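Local atomic coordinates of ATP phosphoribosyltransferase (Thermotoga maritima, PDB entry 1USY), a protein that probably catalyses the first step of histidine biosynthesis, joining ATP to 5-phosphoribose 1-diphosphate, and lacks the C-terminal regulatory region, which is replaced by HisZ. Residues R45-P50 against T65-E70; S86-A91 against E165-R170; K103-K108 against K120-R125. All blocks are in the same frame, centred on the assembly; numbering follows the deposited sequence.

Interaction 1 of 3, residues R45-P50 against T65-E70; sequences RPFDVP and TDVLLE. With HIS (histidine), chain V.
Val67 reaches from helix 65-70 into the bend formed by Pro46, Phe47 and Pro50, its two methyls going to different partners. The site lies in the half of this two-lobed, periplasmic-binding-protein-like (type II) fold that holds the chain's first strand, where the bend 45-50 leads from strand 39-44 into helix 49-54 and helix 65-70 follows strand 60-64. CG1 of Val67 comes within 4.0 Å of CD2 of Phe47, meeting the ring obliquely. The second methyl, CG2, sits between the backbone N and carbonyl carbon (chi1 -43°, measured to CG1), which turns it to Pro50 CG at 4.1 Å; these two side chains lie at about a right angle. Pro46 contributes its carbonyl instead of its ring, with O 3.9 Å from Val67 CG2.

One turn further on, Glu70 brings its aliphatic part to the far end of the same aromatic ring, CG lying 4.0 Å from Phe47 CE1. Its CG is anti to the backbone N, and the chain then bends at chi2 (80°), carrying the carboxylate past the ring to where OE2 accepts a hydrogen bond from the backbone N of Val112 in helix 110-119. Phe47 also meets the ring of Phe109. No hydrogen bond joins the two segments, so they are held by apolar packing. Another side of helix 65-70 borders a bound histidine, where Leu68 CD1 is 3.9 Å from the ligand N and Thr65 OG1, also hydrogen-bonded to Arg170 O, is hydrogen-bonded to the ligand ND1 at 3.0 Å.

Interaction 2 of 3, residues S86-A91 against E165-R170; sequences SRMVLA and EIFVIR. With HIS (histidine), chain V.
Met88 occupies one face of the Phe167 ring, its CB over the centre in a CH-pi contact 3.8 Å from the centroid and 13° off the ring normal. The two side chains run alongside each other and point the same way; Phe167 CG, set between its backbone N and carbonyl carbon (chi1 49°), turns the ring face to Met88. Ile169 CD1 approaches Met88 CG on the same sheet face, at 4.3 Å.

Beneath them the antiparallel backbones fix the register. Met88 N donates to Phe167 O and Met88 O receives Ile166 N, both at 2.9 Å. Ile166 and Phe167 therefore stand opposite the single Met88, a classic beta bulge beyond which Val89 pairs with Glu165. Val112 of helix 110-119 and Leu69 of helix 65-70 pack on the face that carries Met88 and Phe167.

On the other face Arg87 NH1 makes a weak salt bridge to Glu165 OE2 at 3.5 Å, with Val168 CG2 over one guanidinium face, toward the rim. Val168 also borders the bound histidine. Strands 80-93 and 160-175 are the long pair that passes between the lobes, and here backbone bonds and apolar cover hold them together, the exposed ion pair probably adding little.

Interaction 3 of 3, residues K103-K108 against K120-R125; sequences KRIATK and KGWHCR
Lys103 lays its CE over the five-membered ring of Trp122, 3.5 Å from the centroid and 10° off the ring normal, a CH-pi contact with the chain crossing the indole at about a right angle. NZ continues above the same ring, 4.2 Å from its centroid, in a cation-pi interaction; bends at chi2 (-101°) and chi4 (-88°) bring the ammonium there, while NZ also hydrogen-bonds the carbonyl O of Pro99. Lys120 CB sits against the opposite face of the indole. At the ring edge, near its plane, Ile105 CD1 lies 4.3 Å from Trp122 CZ3 and also touches Cys124 CB at 4.0 Å.

These residues belong to a beta-alpha-beta unit: strand 102-107 leads through helix 110-119 to the parallel strand 123-128. A Schellman motif with Gly121 at C-prime ends the helix and releases the chain into Trp122. The strands are then joined by Lys103 N to His123 O (3.1 Å), Arg125 N to Lys103 O, and Ile105 N to Arg125 O (2.8 Å). Cys124 turns SG between its backbone N and carbonyl carbon, and from there it forms a disulfide with Cys117 of the connecting helix.

In the fold
Interaction 1 is the buried, central contact, made by apolar groups, including the aliphatic part of Glu70, between a bend and a helix without a hydrogen bond; interactions 2 and 3 are partly buried strand pairings, antiparallel in one and parallel in the other, within one mixed sheet. Interaction 3 lies nearest the edge of the sheet within this chain, adding a cation-pi contact and a disulfide. Along the chain it is nested inside the loop that interaction 2 closes, and Leu90 CD2 meets Trp122 CH2. Interactions 1 and 2 share the histidine pocket and join where Thr65 N probably hydrogen-bonds Arg170 O. Phe47, beside Lys108, links interaction 1 to the strand end of interaction 3.

Interaction 1 of 3, residues R45-P50 against T65-E70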
loop_
_atom_site.group_PDB
_atom_site.type_symbol
_atom_site.label_atom_id
_atom_site.label_comp_id
_atom_site.label_asym_id
_atom_site.label_seq_id
_atom_site.Cartn_x
_atom_site.Cartn_y
_atom_site.Cartn_z
ATOM N N ARG H 45 -5.372 -32.543 -16.956
ATOM C CA ARG H 45 -5.936 -31.681 -17.968
ATOM C C ARG H 45 -4.832 -30.875 -18.608
ATOM O O ARG H 45 -3.822 -30.595 -17.963
ATOM C CB ARG H 45 -6.989 -30.770 -17.371
ATOM C CG ARG H 45 -8.195 -31.502 -16.935
ATOM C CD ARG H 45 -9.429 -31.168 -17.712
ATOM N NE ARG H 45 -10.635 -31.640 -17.035
ATOM C CZ ARG H 45 -11.820 -31.014 -17.044
ATOM N NH1 ARG H 45 -11.982 -29.852 -17.690
ATOM N NH2 ARG H 45 -12.859 -31.559 -16.397
ATOM N N PRO H 46 -5.026 -30.479 -19.864
ATOM C CA PRO H 46 -3.936 -29.940 -20.660
ATOM C C PRO H 46 -3.366 -28.695 -20.021
ATOM O O PRO H 46 -2.127 -28.604 -19.966
ATOM C CB PRO H 46 -4.570 -29.679 -22.035
ATOM C CG PRO H 46 -5.992 -29.648 -21.807
ATOM C CD PRO H 46 -6.286 -30.508 -20.614
ATOM N N PHE H 47 -4.213 -27.812 -19.491
ATOM C CA PHE H 47 -3.745 -26.630 -18.788
ATOM C C PHE H 47 -2.902 -26.980 -17.570
ATOM O O PHE H 47 -2.049 -26.188 -17.140
ATOM C CB PHE H 47 -4.918 -25.820 -18.275
ATOM C CG PHE H 47 -5.308 -24.632 -19.114
ATOM C CD1 PHE H 47 -5.301 -23.352 -18.549
ATOM C CD2 PHE H 47 -5.833 -24.794 -20.403
ATOM C CE1 PHE H 47 -5.740 -22.232 -19.289
ATOM C CE2 PHE H 47 -6.279 -23.691 -21.147
ATOM C CZ PHE H 47 -6.231 -22.409 -20.594
ATOM N N ASP H 48 -3.143 -28.142 -16.989
ATOM C CA ASP H 48 -2.402 -28.526 -15.793
ATOM C C ASP H 48 -1.049 -29.214 -15.976
ATOM O O ASP H 48 -0.371 -29.486 -14.998
ATOM C CB ASP H 48 -3.299 -29.333 -14.867
ATOM C CG ASP H 48 -4.442 -28.496 -14.324
ATOM O OD1 ASP H 48 -4.163 -27.300 -14.049
ATOM O OD2 ASP H 48 -5.611 -28.939 -14.122
ATOM N N VAL H 49 -0.640 -29.448 -17.215
ATOM C CA VAL H 49 0.629 -30.107 -17.476
ATOM C C VAL H 49 1.789 -29.334 -16.893
ATOM O O VAL H 49 2.577 -29.899 -16.129
ATOM C CB VAL H 49 0.872 -30.333 -18.966
ATOM C CG1 VAL H 49 2.376 -30.353 -19.249
ATOM C CG2 VAL H 49 0.206 -31.612 -19.406
ATOM N N PRO H 50 1.889 -28.038 -17.207
ATOM C CA PRO H 50 3.045 -27.255 -16.759
ATOM C C PRO H 50 3.069 -27.193 -15.247
ATOM O O PRO H 50 4.149 -27.162 -14.683
ATOM C CB PRO H 50 2.839 -25.868 -17.367
ATOM C CG PRO H 50 1.658 -25.901 -18.117
ATOM C CD PRO H 50 0.951 -27.218 -17.992
ATOM N N THR H 65 1.720 -24.637 -27.236
ATOM C CA THR H 65 2.201 -23.265 -27.014
ATOM C C THR H 65 1.253 -22.425 -26.117
ATOM O O THR H 65 1.699 -21.608 -25.293
ATOM C CB THR H 65 2.348 -22.552 -28.351
ATOM O OG1 THR H 65 3.201 -23.323 -29.216
ATOM C CG2 THR H 65 3.066 -21.233 -28.181
ATOM N N ASP H 66 -0.048 -22.614 -26.320
ATOM C CA ASP H 66 -1.063 -21.853 -25.633
ATOM C C ASP H 66 -0.909 -22.053 -24.119
ATOM O O ASP H 66 -0.826 -21.050 -23.370
ATOM C CB ASP H 66 -2.467 -22.258 -26.122
ATOM C CG ASP H 66 -2.684 -23.770 -26.130
ATOM O OD1 ASP H 66 -1.721 -24.515 -26.403
ATOM O OD2 ASP H 66 -3.793 -24.315 -25.877
ATOM N N VAL H 67 -0.827 -23.309 -23.658
ATOM C CA VAL H 67 -0.725 -23.523 -22.214
ATOM C C VAL H 67 0.648 -23.099 -21.710
ATOM O O VAL H 67 0.778 -22.439 -20.663
ATOM C CB VAL H 67 -1.144 -24.951 -21.713
ATOM C CG1 VAL H 67 -2.429 -25.447 -22.419
ATOM C CG2 VAL H 67 -0.033 -25.920 -21.878
ATOM N N LEU H 68 1.657 -23.389 -22.499
ATOM C CA LEU H 68 3.009 -22.986 -22.109
ATOM C C LEU H 68 3.108 -21.464 -21.878
ATOM O O LEU H 68 3.716 -21.007 -20.904
ATOM C CB LEU H 68 4.013 -23.445 -23.144
ATOM C CG LEU H 68 4.321 -24.940 -23.137
ATOM C CD1 LEU H 68 5.255 -25.210 -24.280
ATOM C CD2 LEU H 68 4.951 -25.394 -21.834
ATOM N N LEU H 69 2.478 -20.699 -22.770
ATOM C CA LEU H 69 2.465 -19.251 -22.661
ATOM C C LEU H 69 1.473 -18.740 -21.624
ATOM O O LEU H 69 1.759 -17.749 -20.985
ATOM C CB LEU H 69 2.207 -18.607 -24.029
ATOM C CG LEU H 69 3.400 -18.593 -25.001
ATOM C CD1 LEU H 69 2.969 -18.077 -26.355
ATOM C CD2 LEU H 69 4.567 -17.774 -24.464
ATOM N N GLU H 70 0.331 -19.408 -21.456
ATOM C CA GLU H 70 -0.654 -18.952 -20.488
ATOM C C GLU H 70 -0.150 -19.060 -19.085
ATOM O O GLU H 70 -0.511 -18.231 -18.280
ATOM C CB GLU H 70 -1.981 -19.707 -20.574
ATOM C CG GLU H 70 -2.908 -19.360 -19.417
ATOM C CD GLU H 70 -3.629 -18.045 -19.633
ATOM O OE1 GLU H 70 -4.407 -17.587 -18.745
ATOM O OE2 GLU H 70 -3.427 -17.472 -20.728
HETATM N N HIS V . 6.924 -22.660 -26.678
HETATM C CA HIS V . 7.205 -22.364 -28.112
HETATM C C HIS V . 7.673 -20.922 -28.307
HETATM O O HIS V . 6.880 -19.972 -28.213
HETATM C CB HIS V . 5.962 -22.639 -28.957
HETATM C CG HIS V . 6.111 -22.283 -30.403
HETATM N ND1 HIS V . 5.225 -22.718 -31.361
HETATM C CD2 HIS V . 7.031 -21.537 -31.058
HETATM C CE1 HIS V . 5.589 -22.253 -32.542
HETATM N NE2 HIS V . 6.691 -21.541 -32.388
HETATM O OXT HIS V . 8.859 -20.704 -28.583
#

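Interaction 2 of 3, residues S86-A91 against E165-R170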
loop_
_atom_site.group_PDB
_atom_site.type_symbol
_atom_site.label_atom_id
_atom_site.label_comp_id
_atom_site.label_asym_id
_atom_site.label_seq_id
_atom_site.Cartn_x
_atom_site.Cartn_y
_atom_site.Cartn_z
ATOM N N SER H 86 -2.404 -24.586 -35.562
ATOM C CA SER H 86 -3.432 -23.642 -35.122
ATOM C C SER H 86 -2.781 -22.401 -34.569
ATOM O O SER H 86 -1.572 -22.405 -34.313
ATOM C CB SER H 86 -4.414 -24.264 -34.134
ATOM O OG SER H 86 -3.747 -24.808 -33.023
ATOM N N ARG H 87 -3.592 -21.341 -34.420
ATOM C CA ARG H 87 -3.145 -20.014 -33.980
ATOM C C ARG H 87 -4.057 -19.459 -32.904
ATOM O O ARG H 87 -5.287 -19.595 -33.027
ATOM C CB ARG H 87 -3.164 -19.012 -35.147
ATOM C CG ARG H 87 -3.060 -19.549 -36.598
ATOM C CD ARG H 87 -1.932 -18.882 -37.447
ATOM N NE ARG H 87 -1.628 -19.667 -38.650
ATOM C CZ ARG H 87 -0.556 -19.535 -39.444
ATOM N NH1 ARG H 87 0.407 -18.648 -39.201
ATOM N NH2 ARG H 87 -0.443 -20.320 -40.507
ATOM N N MET H 88 -3.475 -18.812 -31.872
ATOM C CA MET H 88 -4.230 -17.945 -30.975
ATOM C C MET H 88 -4.519 -16.646 -31.735
ATOM O O MET H 88 -3.595 -16.045 -32.296
ATOM C CB MET H 88 -3.415 -17.603 -29.744
ATOM C CG MET H 88 -3.772 -18.423 -28.523
ATOM S SD MET H 88 -5.403 -18.186 -27.954
ATOM C CE MET H 88 -5.117 -16.789 -27.201
ATOM N N VAL H 89 -5.783 -16.227 -31.783
ATOM C CA VAL H 89 -6.160 -15.011 -32.492
ATOM C C VAL H 89 -7.059 -14.103 -31.656
ATOM O O VAL H 89 -7.651 -14.518 -30.636
ATOM C CB VAL H 89 -6.927 -15.327 -33.776
ATOM C CG1 VAL H 89 -6.037 -16.119 -34.792
ATOM C CG2 VAL H 89 -8.273 -16.067 -33.445
ATOM N N LEU H 90 -7.163 -12.859 -32.097
ATOM C CA LEU H 90 -8.180 -11.957 -31.614
ATOM C C LEU H 90 -9.332 -12.053 -32.613
ATOM O O LEU H 90 -9.110 -12.047 -33.825
ATOM C CB LEU H 90 -7.634 -10.536 -31.542
ATOM C CG LEU H 90 -8.469 -9.381 -30.957
ATOM C CD1 LEU H 90 -8.450 -9.447 -29.450
ATOM C CD2 LEU H 90 -7.932 -8.024 -31.431
ATOM N N ALA H 91 -10.561 -12.159 -32.116
ATOM C CA ALA H 91 -11.703 -12.210 -33.010
ATOM C C ALA H 91 -12.830 -11.351 -32.469
ATOM O O ALA H 91 -12.891 -11.065 -31.257
ATOM C CB ALA H 91 -12.160 -13.669 -33.243
ATOM N N GLU H 165 -3.399 -12.109 -35.497
ATOM C CA GLU H 165 -2.693 -13.293 -35.033
ATOM C C GLU H 165 -1.867 -12.894 -33.816
ATOM O O GLU H 165 -1.200 -11.859 -33.829
ATOM C CB GLU H 165 -1.795 -13.869 -36.132
ATOM C CG GLU H 165 -0.348 -14.035 -35.685
ATOM C CD GLU H 165 0.389 -15.166 -36.375
ATOM O OE1 GLU H 165 1.594 -15.360 -36.048
ATOM O OE2 GLU H 165 -0.232 -15.856 -37.224
ATOM N N ILE H 166 -1.935 -13.681 -32.754
ATOM C CA ILE H 166 -1.106 -13.442 -31.574
ATOM C C ILE H 166 0.104 -14.387 -31.587
ATOM O O ILE H 166 1.235 -13.918 -31.528
ATOM C CB ILE H 166 -1.932 -13.586 -30.291
ATOM C CG1 ILE H 166 -3.038 -12.525 -30.228
ATOM C CG2 ILE H 166 -1.032 -13.501 -29.076
ATOM C CD1 ILE H 166 -4.065 -12.775 -29.114
ATOM N N PHE H 167 -0.122 -15.705 -31.672
ATOM C CA PHE H 167 0.957 -16.654 -31.969
ATOM C C PHE H 167 0.433 -17.902 -32.647
ATOM O O PHE H 167 -0.717 -18.285 -32.452
ATOM C CB PHE H 167 1.742 -17.048 -30.698
ATOM C CG PHE H 167 0.865 -17.455 -29.520
ATOM C CD1 PHE H 167 0.490 -18.770 -29.318
ATOM C CD2 PHE H 167 0.440 -16.509 -28.592
ATOM C CE1 PHE H 167 -0.296 -19.128 -28.204
ATOM C CE2 PHE H 167 -0.341 -16.871 -27.466
ATOM C CZ PHE H 167 -0.707 -18.169 -27.279
ATOM N N VAL H 168 1.307 -18.560 -33.405
ATOM C CA VAL H 168 1.066 -19.898 -33.952
ATOM C C VAL H 168 1.229 -20.962 -32.845
ATOM O O VAL H 168 2.050 -20.779 -31.939
ATOM C CB VAL H 168 1.946 -20.122 -35.276
ATOM C CG1 VAL H 168 3.447 -20.156 -34.994
ATOM C CG2 VAL H 168 1.502 -21.325 -36.083
ATOM N N ILE H 169 0.428 -22.039 -32.889
ATOM C CA ILE H 169 0.496 -23.101 -31.862
ATOM C C ILE H 169 1.015 -24.416 -32.406
ATOM O O ILE H 169 0.659 -24.839 -33.512
ATOM C CB ILE H 169 -0.877 -23.384 -31.270
ATOM C CG1 ILE H 169 -1.504 -22.097 -30.755
ATOM C CG2 ILE H 169 -0.800 -24.485 -30.205
ATOM C CD1 ILE H 169 -2.950 -22.222 -30.410
ATOM N N ARG H 170 1.865 -25.050 -31.599
ATOM C CA ARG H 170 2.311 -26.423 -31.799
ATOM C C ARG H 170 2.255 -27.088 -30.428
ATOM O O ARG H 170 2.258 -26.390 -29.386
ATOM C CB ARG H 170 3.725 -26.461 -32.368
ATOM C CG ARG H 170 3.907 -25.651 -33.634
ATOM C CD ARG H 170 5.082 -26.093 -34.537
ATOM N NE ARG H 170 5.176 -25.267 -35.745
ATOM C CZ ARG H 170 5.521 -23.965 -35.766
ATOM N NH1 ARG H 170 5.817 -23.312 -34.644
ATOM N NH2 ARG H 170 5.586 -23.309 -36.923
HETATM N N HIS V . 6.924 -22.660 -26.678
HETATM C CA HIS V . 7.205 -22.364 -28.112
HETATM C C HIS V . 7.673 -20.922 -28.307
HETATM O O HIS V . 6.880 -19.972 -28.213
HETATM C CB HIS V . 5.962 -22.639 -28.957
HETATM C CG HIS V . 6.111 -22.283 -30.403
HETATM N ND1 HIS V . 5.225 -22.718 -31.361
HETATM C CD2 HIS V . 7.031 -21.537 -31.058
HETATM C CE1 HIS V . 5.589 -22.253 -32.542
HETATM N NE2 HIS V . 6.691 -21.541 -32.388
HETATM O OXT HIS V . 8.859 -20.704 -28.583
#

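Interaction 3 of 3, residues K103-K108 against K120-R125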
loop_
_atom_site.group_PDB
_atom_site.type_symbol
_atom_site.label_atom_id
_atom_site.label_comp_id
_atom_site.label_asym_id
_atom_site.label_seq_id
_atom_site.Cartn_x
_atom_site.Cartn_y
_atom_site.Cartn_z
ATOM N N LYS H 103 -12.356 -2.325 -23.958
ATOM C CA LYS H 103 -12.556 -3.569 -24.694
ATOM C C LYS H 103 -12.920 -4.664 -23.699
ATOM O O LYS H 103 -12.128 -4.976 -22.818
ATOM C CB LYS H 103 -11.290 -3.980 -25.455
ATOM C CG LYS H 103 -10.360 -2.855 -25.809
ATOM C CD LYS H 103 -10.549 -2.475 -27.251
ATOM C CE LYS H 103 -9.383 -1.652 -27.769
ATOM N NZ LYS H 103 -9.623 -0.224 -27.499
ATOM N N ARG H 104 -14.126 -5.221 -23.812
ATOM C CA ARG H 104 -14.461 -6.437 -23.079
ATOM C C ARG H 104 -13.937 -7.589 -23.929
ATOM O O ARG H 104 -14.206 -7.644 -25.125
ATOM C CB ARG H 104 -15.973 -6.600 -22.814
ATOM C CG ARG H 104 -16.768 -5.343 -22.551
ATOM C CD ARG H 104 -18.102 -5.560 -21.838
ATOM N NE ARG H 104 -19.133 -6.214 -22.654
ATOM C CZ ARG H 104 -19.796 -5.663 -23.678
ATOM N NH1 ARG H 104 -19.550 -4.416 -24.079
ATOM N NH2 ARG H 104 -20.718 -6.376 -24.319
ATOM N N ILE H 105 -13.133 -8.463 -23.335
ATOM C CA ILE H 105 -12.573 -9.600 -24.083
ATOM C C ILE H 105 -12.756 -10.867 -23.268
ATOM O O ILE H 105 -12.300 -10.939 -22.126
ATOM C CB ILE H 105 -11.091 -9.394 -24.387
ATOM C CG1 ILE H 105 -10.837 -8.056 -25.079
ATOM C CG2 ILE H 105 -10.569 -10.540 -25.225
ATOM C CD1 ILE H 105 -9.355 -7.827 -25.455
ATOM N N ALA H 106 -13.491 -11.822 -23.838
ATOM C CA ALA H 106 -13.719 -13.131 -23.245
ATOM C C ALA H 106 -12.669 -14.099 -23.774
ATOM O O ALA H 106 -12.294 -14.019 -24.940
ATOM C CB ALA H 106 -15.116 -13.627 -23.602
ATOM N N THR H 107 -12.230 -15.026 -22.933
ATOM C CA THR H 107 -11.166 -15.963 -23.287
ATOM C C THR H 107 -11.026 -17.064 -22.222
ATOM O O THR H 107 -11.387 -16.855 -21.040
ATOM C CB THR H 107 -9.894 -15.159 -23.326
ATOM O OG1 THR H 107 -8.797 -16.015 -23.625
ATOM C CG2 THR H 107 -9.563 -14.602 -21.895
ATOM N N LYS H 108 -10.478 -18.214 -22.606
ATOM C CA LYS H 108 -10.015 -19.235 -21.640
ATOM C C LYS H 108 -8.593 -18.905 -21.281
ATOM O O LYS H 108 -7.938 -19.662 -20.559
ATOM C CB LYS H 108 -9.948 -20.651 -22.254
ATOM C CG LYS H 108 -11.170 -21.212 -22.979
ATOM C CD LYS H 108 -10.812 -22.322 -23.967
ATOM C CE LYS H 108 -10.844 -23.712 -23.361
ATOM N NZ LYS H 108 -10.331 -24.718 -24.347
ATOM N N LYS H 120 -0.446 -3.697 -26.675
ATOM C CA LYS H 120 -1.041 -2.750 -27.616
ATOM C C LYS H 120 -1.604 -1.526 -26.896
ATOM O O LYS H 120 -2.299 -0.698 -27.506
ATOM C CB LYS H 120 -2.125 -3.429 -28.463
ATOM C CG LYS H 120 -1.637 -4.662 -29.242
ATOM C CD LYS H 120 -1.431 -4.372 -30.714
ATOM C CE LYS H 120 -0.691 -5.523 -31.403
ATOM N NZ LYS H 120 -1.025 -5.598 -32.863
ATOM N N GLY H 121 -1.288 -1.419 -25.600
ATOM C CA GLY H 121 -1.663 -0.277 -24.771
ATOM C C GLY H 121 -3.155 -0.206 -24.536
ATOM O O GLY H 121 -3.757 0.862 -24.406
ATOM N N TRP H 122 -3.774 -1.371 -24.490
ATOM C CA TRP H 122 -5.214 -1.414 -24.443
ATOM C C TRP H 122 -5.684 -1.384 -23.030
ATOM O O TRP H 122 -5.064 -1.955 -22.139
ATOM C CB TRP H 122 -5.743 -2.665 -25.120
ATOM C CG TRP H 122 -5.897 -2.534 -26.595
ATOM C CD1 TRP H 122 -5.577 -1.452 -27.364
ATOM C CD2 TRP H 122 -6.400 -3.528 -27.493
ATOM N NE1 TRP H 122 -5.845 -1.714 -28.685
ATOM C CE2 TRP H 122 -6.347 -2.982 -28.794
ATOM C CE3 TRP H 122 -6.896 -4.834 -27.329
ATOM C CZ2 TRP H 122 -6.777 -3.680 -29.917
ATOM C CZ3 TRP H 122 -7.317 -5.526 -28.444
ATOM C CH2 TRP H 122 -7.261 -4.944 -29.726
ATOM N N HIS H 123 -6.786 -0.689 -22.837
ATOM C CA HIS H 123 -7.582 -0.861 -21.658
ATOM C C HIS H 123 -8.674 -1.878 -21.976
ATOM O O HIS H 123 -9.519 -1.666 -22.855
ATOM C CB HIS H 123 -8.168 0.470 -21.220
ATOM C CG HIS H 123 -7.966 0.727 -19.772
ATOM N ND1 HIS H 123 -8.802 0.198 -18.810
ATOM C CD2 HIS H 123 -6.986 1.385 -19.107
ATOM C CE1 HIS H 123 -8.367 0.556 -17.615
ATOM N NE2 HIS H 123 -7.269 1.280 -17.767
ATOM N N CYS H 124 -8.647 -3.003 -21.283
ATOM C CA CYS H 124 -9.599 -4.054 -21.598
ATOM C C CYS H 124 -10.068 -4.778 -20.358
ATOM O O CYS H 124 -9.291 -5.065 -19.461
ATOM C CB CYS H 124 -9.016 -5.024 -22.626
ATOM S SG CYS H 124 -7.426 -5.652 -22.083
ATOM N N ARG H 125 -11.361 -5.045 -20.322
ATOM C CA ARG H 125 -11.988 -5.797 -19.257
ATOM C C ARG H 125 -12.078 -7.273 -19.704
ATOM O O ARG H 125 -12.657 -7.584 -20.742
ATOM C CB ARG H 125 -13.347 -5.130 -18.946
ATOM C CG ARG H 125 -14.389 -5.918 -18.173
ATOM C CD ARG H 125 -14.412 -5.712 -16.654
ATOM N NE ARG H 125 -14.204 -7.015 -16.013
ATOM C CZ ARG H 125 -15.022 -8.076 -16.138
ATOM N NH1 ARG H 125 -16.158 -7.984 -16.848
ATOM N NH2 ARG H 125 -14.712 -9.233 -15.541
#